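Local atomic coordinates of glycosyl hydrolase (Rhizobium leguminosarum bv. trifolii, PDB entry 5NDX), a protein that probably hydrolyses O-glycosidic bonds as a family 39 glycoside hydrolase, a bacterial orthologue of human alpha-L-iduronidase. Residues 5-10 against 386-391; 119-124 against 171-176. The protein carries 2 engineered substitutions. One frame throughout, in Å; residues are numbered along the deposited sequence.

Contact 1 of 2, residues 5-10 against 386-391; sequences TRINVD and PPLDPD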
ATOM      1  N   THR A   5     -13.848  -1.424  27.402  1.00 36.73           N
ATOM      2  CA  THR A   5     -14.249  -0.122  26.934  1.00 36.90           C
ATOM      3  C   THR A   5     -15.546  -0.198  26.152  1.00 36.19           C
ATOM      4  O   THR A   5     -15.666  -1.040  25.260  1.00 34.53           O
ATOM      5  CB  THR A   5     -13.152   0.513  26.046  1.00 36.78           C
ATOM      6  OG1 THR A   5     -11.925   0.576  26.778  1.00 37.52           O
ATOM      7  CG2 THR A   5     -13.563   1.931  25.653  1.00 37.25           C
ATOM      8  N   ARG A   6     -16.500   0.673  26.474  1.00 36.02           N
ATOM      9  CA  ARG A   6     -17.744   0.799  25.689  1.00 39.72           C
ATOM     10  C   ARG A   6     -17.470   1.906  24.688  1.00 38.21           C
ATOM     11  O   ARG A   6     -17.062   3.001  25.077  1.00 38.49           O
ATOM     12  CB  ARG A   6     -19.025   1.071  26.554  1.00 44.03           C
ATOM     13  CG  ARG A   6     -19.375  -0.019  27.604  1.00 52.39           C
ATOM     14  CD  ARG A   6     -20.631   0.185  28.544  1.00 60.18           C
ATOM     15  NE  ARG A   6     -21.844   0.424  27.731  1.00 72.22           N
ATOM     16  CZ  ARG A   6     -22.970  -0.325  27.647  1.00 78.03           C
ATOM     17  NH1 ARG A   6     -23.212  -1.438  28.380  1.00 76.97           N
ATOM     18  NH2 ARG A   6     -23.919   0.086  26.806  1.00 81.71           N
ATOM     19  N   ILE A   7     -17.585   1.602  23.391  1.00 36.42           N
ATOM     20  CA  ILE A   7     -17.378   2.591  22.330  1.00 35.86           C
ATOM     21  C   ILE A   7     -18.699   2.764  21.568  1.00 36.85           C
ATOM     22  O   ILE A   7     -19.267   1.772  21.125  1.00 37.24           O
ATOM     23  CB  ILE A   7     -16.280   2.131  21.390  1.00 34.19           C
ATOM     24  CG1 ILE A   7     -14.965   1.919  22.156  1.00 33.99           C
ATOM     25  CG2 ILE A   7     -16.004   3.154  20.309  1.00 34.00           C
ATOM     26  CD1 ILE A   7     -13.829   1.454  21.258  1.00 34.10           C
ATOM     27  N   ASN A   8     -19.185   4.002  21.456  1.00 37.13           N
ATOM     28  CA  ASN A   8     -20.342   4.330  20.666  1.00 39.51           C
ATOM     29  C   ASN A   8     -19.894   5.189  19.507  1.00 37.99           C
ATOM     30  O   ASN A   8     -19.268   6.248  19.687  1.00 38.39           O
ATOM     31  CB  ASN A   8     -21.461   5.079  21.438  1.00 44.75           C
ATOM     32  CG  ASN A   8     -22.651   5.431  20.492  1.00 52.30           C
ATOM     33  OD1 ASN A   8     -23.491   4.588  20.148  1.00 54.51           O
ATOM     34  ND2 ASN A   8     -22.654   6.666  19.987  1.00 60.22           N
ATOM     35  N   VAL A   9     -20.232   4.731  18.314  1.00 36.40           N
ATOM     36  CA  VAL A   9     -19.976   5.451  17.090  1.00 36.74           C
ATOM     37  C   VAL A   9     -21.327   5.924  16.560  1.00 37.82           C
ATOM     38  O   VAL A   9     -22.226   5.100  16.313  1.00 37.45           O
ATOM     39  CB  VAL A   9     -19.330   4.548  16.058  1.00 36.44           C
ATOM     40  CG1 VAL A   9     -19.189   5.240  14.726  1.00 36.62           C
ATOM     41  CG2 VAL A   9     -17.933   4.105  16.527  1.00 35.93           C
ATOM     42  N   ASP A  10     -21.459   7.227  16.368  1.00 37.32           N
ATOM     43  CA  ASP A  10     -22.715   7.762  15.863  1.00 40.49           C
ATOM     44  C   ASP A  10     -22.629   8.107  14.395  1.00 38.38           C
ATOM     45  O   ASP A  10     -22.083   9.120  14.009  1.00 40.45           O
ATOM     46  CB  ASP A  10     -23.175   8.952  16.707  1.00 42.13           C
ATOM     47  CG  ASP A  10     -24.581   9.479  16.281  1.00 44.78           C
ATOM     48  OD1 ASP A  10     -25.221   9.030  15.286  1.00 42.38           O
ATOM     49  OD2 ASP A  10     -25.015  10.365  17.014  1.00 50.26           O
ATOM     50  N   PRO A 386     -14.024   3.897  29.346  1.00 42.05           N
ATOM     51  CA  PRO A 386     -13.308   5.141  29.556  1.00 44.67           C
ATOM     52  C   PRO A 386     -12.869   5.771  28.243  1.00 42.67           C
ATOM     53  O   PRO A 386     -12.818   5.071  27.230  1.00 39.87           O
ATOM     54  CB  PRO A 386     -12.054   4.739  30.350  1.00 44.28           C
ATOM     55  CG  PRO A 386     -12.313   3.362  30.800  1.00 46.95           C
ATOM     56  CD  PRO A 386     -13.283   2.745  29.837  1.00 44.57           C
ATOM     57  N   PRO A 387     -12.577   7.079  28.258  1.00 43.15           N
ATOM     58  CA  PRO A 387     -12.116   7.709  27.027  1.00 44.03           C
ATOM     59  C   PRO A 387     -10.878   7.036  26.461  1.00 43.60           C
ATOM     60  O   PRO A 387     -10.063   6.471  27.187  1.00 43.82           O
ATOM     61  CB  PRO A 387     -11.816   9.158  27.452  1.00 45.95           C
ATOM     62  CG  PRO A 387     -12.821   9.398  28.577  1.00 45.86           C
ATOM     63  CD  PRO A 387     -12.735   8.078  29.345  1.00 44.26           C
ATOM     64  N   LEU A 388     -10.800   7.021  25.148  1.00 43.08           N
ATOM     65  CA  LEU A 388      -9.664   6.413  24.466  1.00 43.48           C
ATOM     66  C   LEU A 388      -8.439   7.290  24.727  1.00 43.83           C
ATOM     67  O   LEU A 388      -8.560   8.501  24.740  1.00 44.24           O
ATOM     68  CB  LEU A 388      -9.942   6.356  22.983  1.00 42.10           C
ATOM     69  CG  LEU A 388     -10.383   5.063  22.341  1.00 42.88           C
ATOM     70  CD1 LEU A 388     -11.027   4.041  23.239  1.00 41.04           C
ATOM     71  CD2 LEU A 388     -11.122   5.312  21.026  1.00 42.80           C
ATOM     72  N   ASP A 389      -7.287   6.665  24.873  1.00 41.94           N
ATOM     73  CA  ASP A 389      -6.027   7.384  25.002  1.00 43.42           C
ATOM     74  C   ASP A 389      -4.940   6.604  24.265  1.00 41.09           C
ATOM     75  O   ASP A 389      -4.103   5.942  24.893  1.00 39.03           O
ATOM     76  CB  ASP A 389      -5.679   7.530  26.487  1.00 47.71           C
ATOM     77  CG  ASP A 389      -4.513   8.493  26.726  1.00 50.73           C
ATOM     78  OD1 ASP A 389      -3.902   9.013  25.781  1.00 54.53           O
ATOM     79  OD2 ASP A 389      -4.190   8.698  27.883  1.00 56.37           O
ATOM     80  N   PRO A 390      -4.980   6.645  22.923  1.00 40.53           N
ATOM     81  CA  PRO A 390      -4.154   5.747  22.116  1.00 41.54           C
ATOM     82  C   PRO A 390      -2.672   5.919  22.323  1.00 41.91           C
ATOM     83  O   PRO A 390      -1.962   4.934  22.341  1.00 41.22           O
ATOM     84  CB  PRO A 390      -4.561   6.049  20.674  1.00 39.85           C
ATOM     85  CG  PRO A 390      -5.383   7.262  20.725  1.00 40.30           C
ATOM     86  CD  PRO A 390      -5.817   7.543  22.103  1.00 40.50           C
ATOM     87  N   ASP A 391      -2.221   7.148  22.542  1.00 45.58           N
ATOM     88  CA  ASP A 391      -0.783   7.373  22.770  1.00 50.22           C
ATOM     89  C   ASP A 391      -0.282   6.732  24.066  1.00 48.41           C
ATOM     90  O   ASP A 391       0.859   6.361  24.121  1.00 52.49           O
ATOM     91  CB  ASP A 391      -0.407   8.857  22.678  1.00 52.36           C
ATOM     92  CG  ASP A 391      -0.725   9.463  21.303  1.00 54.54           C
ATOM     93  OD1 ASP A 391      -0.660   8.781  20.251  1.00 56.46           O
ATOM     94  OD2 ASP A 391      -1.033  10.652  21.266  1.00 57.39           O
TER
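T5, on the strand 4-10, meets P386 and L388, which lie where the chain leaves the neighbouring strand 378-385. Van der Waals contact carries the pairing, and the threonine methyl is at its centre. CG2 of T5 stands anti to the backbone N, with OG1 beside that N (chi1 -57°), and this turns the methyl to the P386 carbonyl and the leucine: T5 CG2 lies 3.6 Å from P386 O and 4.1 Å from L388 CD1. On its other branch, T5 OG1 comes within 4.0 Å of P386 CD, the ring carbon bonded to the proline nitrogen. The peptide bond before P386 is cis.

The apolar part continues two residues along the strand. I7, whose side chain is extended to its end (chi2 180°), brings CD1 to 4.3 Å from L388 CD1, so a single leucine methyl touches both T5 and I7. I7 and L388 also both rest on I397 of strand 395-401, which joins them to a common apolar layer.

Polar linkage between the segments is indirect. NH1 of R2 hydrogen-bonds to both T5 OG1 and P386 O, while NH2 of the same guanidinium reaches P387 O; one arginine thus ties the threonine hydroxyl to two successive carbonyls of the prolines. Backbone pairing of R6 with E385 fixes the strand just before P386, and T5 and I7 bond to strand 422-431 on the other flank.

These contacts belong to a large mixed beta-sheet: its N-terminal strand packs against the cis-proline connection that leads from strand 378-385 into the short helix 390-393 and on to strand 395-401.

Contact 2 of 2, residues 119-124 against 171-176; sequences LVTATV and DAIDPS
I173 has the most surface buried here, and it lies against V124 and T121 of helix 110-131. V124 points its CG1, anti to the backbone N (chi1 159°), into the branch point of the isoleucine: V124 CG1 is 3.5 Å from I173 CB and equally close to I173 CG2. The two side chains run past each other in opposite directions, so the valine methyl meets the beta-branched base of I173 and not its far end. I173 CG1 lies farther off, 3.8 Å from V124 CG1, and also lies 4.0 Å from T121 O, in the turn before V124. M133 of helix 133-136 also touches I173, while V124 packs on L170 and L177.

T121, one turn before V124, meets both I173 and A172. Its CG2 crosses I173 at a slant, 4.0 Å from I173 CG1, and also comes 3.9 Å from the methyl of A172. The hydroxyl branch, T121 OG1, approaches A172 CB at 3.5 Å. G169 O, near the end of helix 155-171, and R117 O, within its own helix, both lie at hydrogen-bonding distance of this one hydroxyl, which has a single proton to share between them; G169 is the stronger partner.

Beyond I173 the loop is shaped by D174. D174 OD1 accepts from S176 N, which makes an Asx turn, and also from S176 OG, both from the same face of the carboxylate plane, while OD2 makes a salt bridge with R137. The contact is helix-to-loop packing on the outer layer of the TIM barrel, where the link from helix 155-171 to strand 179-184 lies against helix 110-131.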
ATOM      1  N   LEU A 119      15.110  15.508 -21.348  1.00 46.88           N
ATOM      2  CA  LEU A 119      14.714  14.139 -20.977  1.00 47.14           C
ATOM      3  C   LEU A 119      13.316  14.118 -20.289  1.00 45.35           C
ATOM      4  O   LEU A 119      12.421  13.369 -20.677  1.00 43.22           O
ATOM      5  CB  LEU A 119      15.797  13.522 -20.100  1.00 48.84           C
ATOM      6  CG  LEU A 119      15.405  12.242 -19.373  1.00 48.89           C
ATOM      7  CD1 LEU A 119      15.042  11.166 -20.384  1.00 48.83           C
ATOM      8  CD2 LEU A 119      16.551  11.836 -18.477  1.00 50.10           C
ATOM      9  N   VAL A 120      13.115  15.033 -19.347  1.00 45.44           N
ATOM     10  CA  VAL A 120      11.855  15.139 -18.616  1.00 45.49           C
ATOM     11  C   VAL A 120      10.737  15.487 -19.599  1.00 47.27           C
ATOM     12  O   VAL A 120       9.660  14.851 -19.629  1.00 46.56           O
ATOM     13  CB  VAL A 120      11.980  16.135 -17.433  1.00 44.90           C
ATOM     14  CG1 VAL A 120      10.631  16.377 -16.758  1.00 46.00           C
ATOM     15  CG2 VAL A 120      12.983  15.614 -16.407  1.00 44.36           C
ATOM     16  N   THR A 121      10.996  16.469 -20.449  1.00 45.93           N
ATOM     17  CA  THR A 121      10.030  16.852 -21.477  1.00 43.89           C
ATOM     18  C   THR A 121       9.708  15.682 -22.387  1.00 43.38           C
ATOM     19  O   THR A 121       8.534  15.412 -22.624  1.00 43.93           O
ATOM     20  CB  THR A 121      10.546  18.074 -22.304  1.00 44.81           C
ATOM     21  OG1 THR A 121      10.599  19.216 -21.437  1.00 43.98           O
ATOM     22  CG2 THR A 121       9.605  18.393 -23.459  1.00 44.29           C
ATOM     23  N   ALA A 122      10.734  14.977 -22.874  1.00 42.49           N
ATOM     24  CA  ALA A 122      10.500  13.820 -23.742  1.00 44.40           C
ATOM     25  C   ALA A 122       9.655  12.692 -23.044  1.00 43.52           C
ATOM     26  O   ALA A 122       8.810  12.014 -23.687  1.00 43.69           O
ATOM     27  CB  ALA A 122      11.833  13.268 -24.254  1.00 44.34           C
ATOM     28  N   THR A 123       9.867  12.536 -21.745  1.00 41.52           N
ATOM     29  CA  THR A 123       9.152  11.535 -20.945  1.00 41.76           C
ATOM     30  C   THR A 123       7.673  11.835 -20.936  1.00 41.82           C
ATOM     31  O   THR A 123       6.839  10.988 -21.278  1.00 40.97           O
ATOM     32  CB  THR A 123       9.671  11.526 -19.495  1.00 42.83           C
ATOM     33  OG1 THR A 123      11.084  11.333 -19.483  1.00 41.56           O
ATOM     34  CG2 THR A 123       9.007  10.432 -18.682  1.00 44.53           C
ATOM     35  N   VAL A 124       7.366  13.074 -20.581  1.00 41.47           N
ATOM     36  CA  VAL A 124       6.020  13.544 -20.491  1.00 43.80           C
ATOM     37  C   VAL A 124       5.343  13.530 -21.866  1.00 44.03           C
ATOM     38  O   VAL A 124       4.183  13.115 -22.023  1.00 40.65           O
ATOM     39  CB  VAL A 124       6.031  14.926 -19.818  1.00 47.66           C
ATOM     40  CG1 VAL A 124       4.767  15.686 -20.131  1.00 53.91           C
ATOM     41  CG2 VAL A 124       6.127  14.692 -18.316  1.00 52.19           C
ATOM     42  N   ASP A 171       7.080  21.785 -17.428  1.00 49.84           N
ATOM     43  CA  ASP A 171       6.389  23.007 -17.919  1.00 55.14           C
ATOM     44  C   ASP A 171       6.362  23.096 -19.456  1.00 56.30           C
ATOM     45  O   ASP A 171       5.373  23.560 -19.994  1.00 59.51           O
ATOM     46  CB  ASP A 171       6.976  24.299 -17.313  1.00 55.01           C
ATOM     47  CG  ASP A 171       6.552  24.516 -15.856  1.00 57.97           C
ATOM     48  OD1 ASP A 171       5.841  23.651 -15.310  1.00 55.07           O
ATOM     49  OD2 ASP A 171       6.916  25.548 -15.240  1.00 59.93           O
ATOM     50  N   ALA A 172       7.390  22.582 -20.152  1.00 55.72           N
ATOM     51  CA  ALA A 172       7.369  22.585 -21.632  1.00 57.52           C
ATOM     52  C   ALA A 172       6.141  21.889 -22.211  1.00 57.52           C
ATOM     53  O   ALA A 172       5.697  22.252 -23.259  1.00 61.26           O
ATOM     54  CB  ALA A 172       8.631  21.962 -22.215  1.00 54.59           C
ATOM     55  N   ILE A 173       5.601  20.885 -21.545  1.00 54.62           N
ATOM     56  CA  ILE A 173       4.421  20.202 -22.046  1.00 54.84           C
ATOM     57  C   ILE A 173       3.208  20.586 -21.217  1.00 53.25           C
ATOM     58  O   ILE A 173       2.138  20.767 -21.787  1.00 50.07           O
ATOM     59  CB  ILE A 173       4.559  18.671 -21.955  1.00 61.19           C
ATOM     60  CG1 ILE A 173       5.702  18.161 -22.833  1.00 62.64           C
ATOM     61  CG2 ILE A 173       3.228  17.980 -22.306  1.00 62.77           C
ATOM     62  CD1 ILE A 173       5.291  17.804 -24.250  1.00 64.30           C
ATOM     63  N   ASP A 174       3.323  20.642 -19.876  1.00 49.73           N
ATOM     64  CA  ASP A 174       2.118  20.833 -19.048  1.00 50.25           C
ATOM     65  C   ASP A 174       2.442  21.248 -17.625  1.00 51.13           C
ATOM     66  O   ASP A 174       2.819  20.391 -16.808  1.00 53.48           O
ATOM     67  CB  ASP A 174       1.286  19.545 -19.082  1.00 49.79           C
ATOM     68  CG  ASP A 174      -0.083  19.701 -18.480  1.00 51.46           C
ATOM     69  OD1 ASP A 174      -0.411  20.744 -17.851  1.00 54.12           O
ATOM     70  OD2 ASP A 174      -0.834  18.713 -18.620  1.00 55.80           O
ATOM     71  N   PRO A 175       2.283  22.546 -17.306  1.00 52.51           N
ATOM     72  CA  PRO A 175       2.622  23.018 -15.965  1.00 52.65           C
ATOM     73  C   PRO A 175       1.718  22.541 -14.836  1.00 50.77           C
ATOM     74  O   PRO A 175       2.051  22.744 -13.658  1.00 50.10           O
ATOM     75  CB  PRO A 175       2.516  24.557 -16.085  1.00 54.91           C
ATOM     76  CG  PRO A 175       2.617  24.830 -17.539  1.00 55.75           C
ATOM     77  CD  PRO A 175       1.853  23.683 -18.147  1.00 55.07           C
ATOM     78  N   SER A 176       0.586  21.940 -15.173  1.00 49.04           N
ATOM     79  CA  SER A 176      -0.241  21.345 -14.159  1.00 48.40           C
ATOM     80  C   SER A 176       0.225  19.904 -13.757  1.00 46.13           C
ATOM     81  O   SER A 176      -0.414  19.276 -12.934  1.00 46.78           O
ATOM     82  CB  SER A 176      -1.703  21.368 -14.638  1.00 46.89           C
ATOM     83  OG  SER A 176      -1.835  20.437 -15.679  1.00 50.50           O
TER

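Contacts 1 and 2 lie on opposite sides of the chain's centre, their centres 49 Å apart and their nearest atoms about 35 Å apart, and they share no helix, strand or sheet. Contact 1 belongs to the mixed sheet that includes the N-terminal strand 4-10; contact 2 lies on the helical layer of the eight-stranded parallel barrel. In sequence, both segments of contact 2 fall between the two segments of contact 1. The chain therefore lays down a first sheet strand, builds the entire barrel, and then returns to extend that sheet, so that contact 1 brings the N-terminus together with the region following the barrel, whereas contact 2 joins neighbouring parts of the barrel.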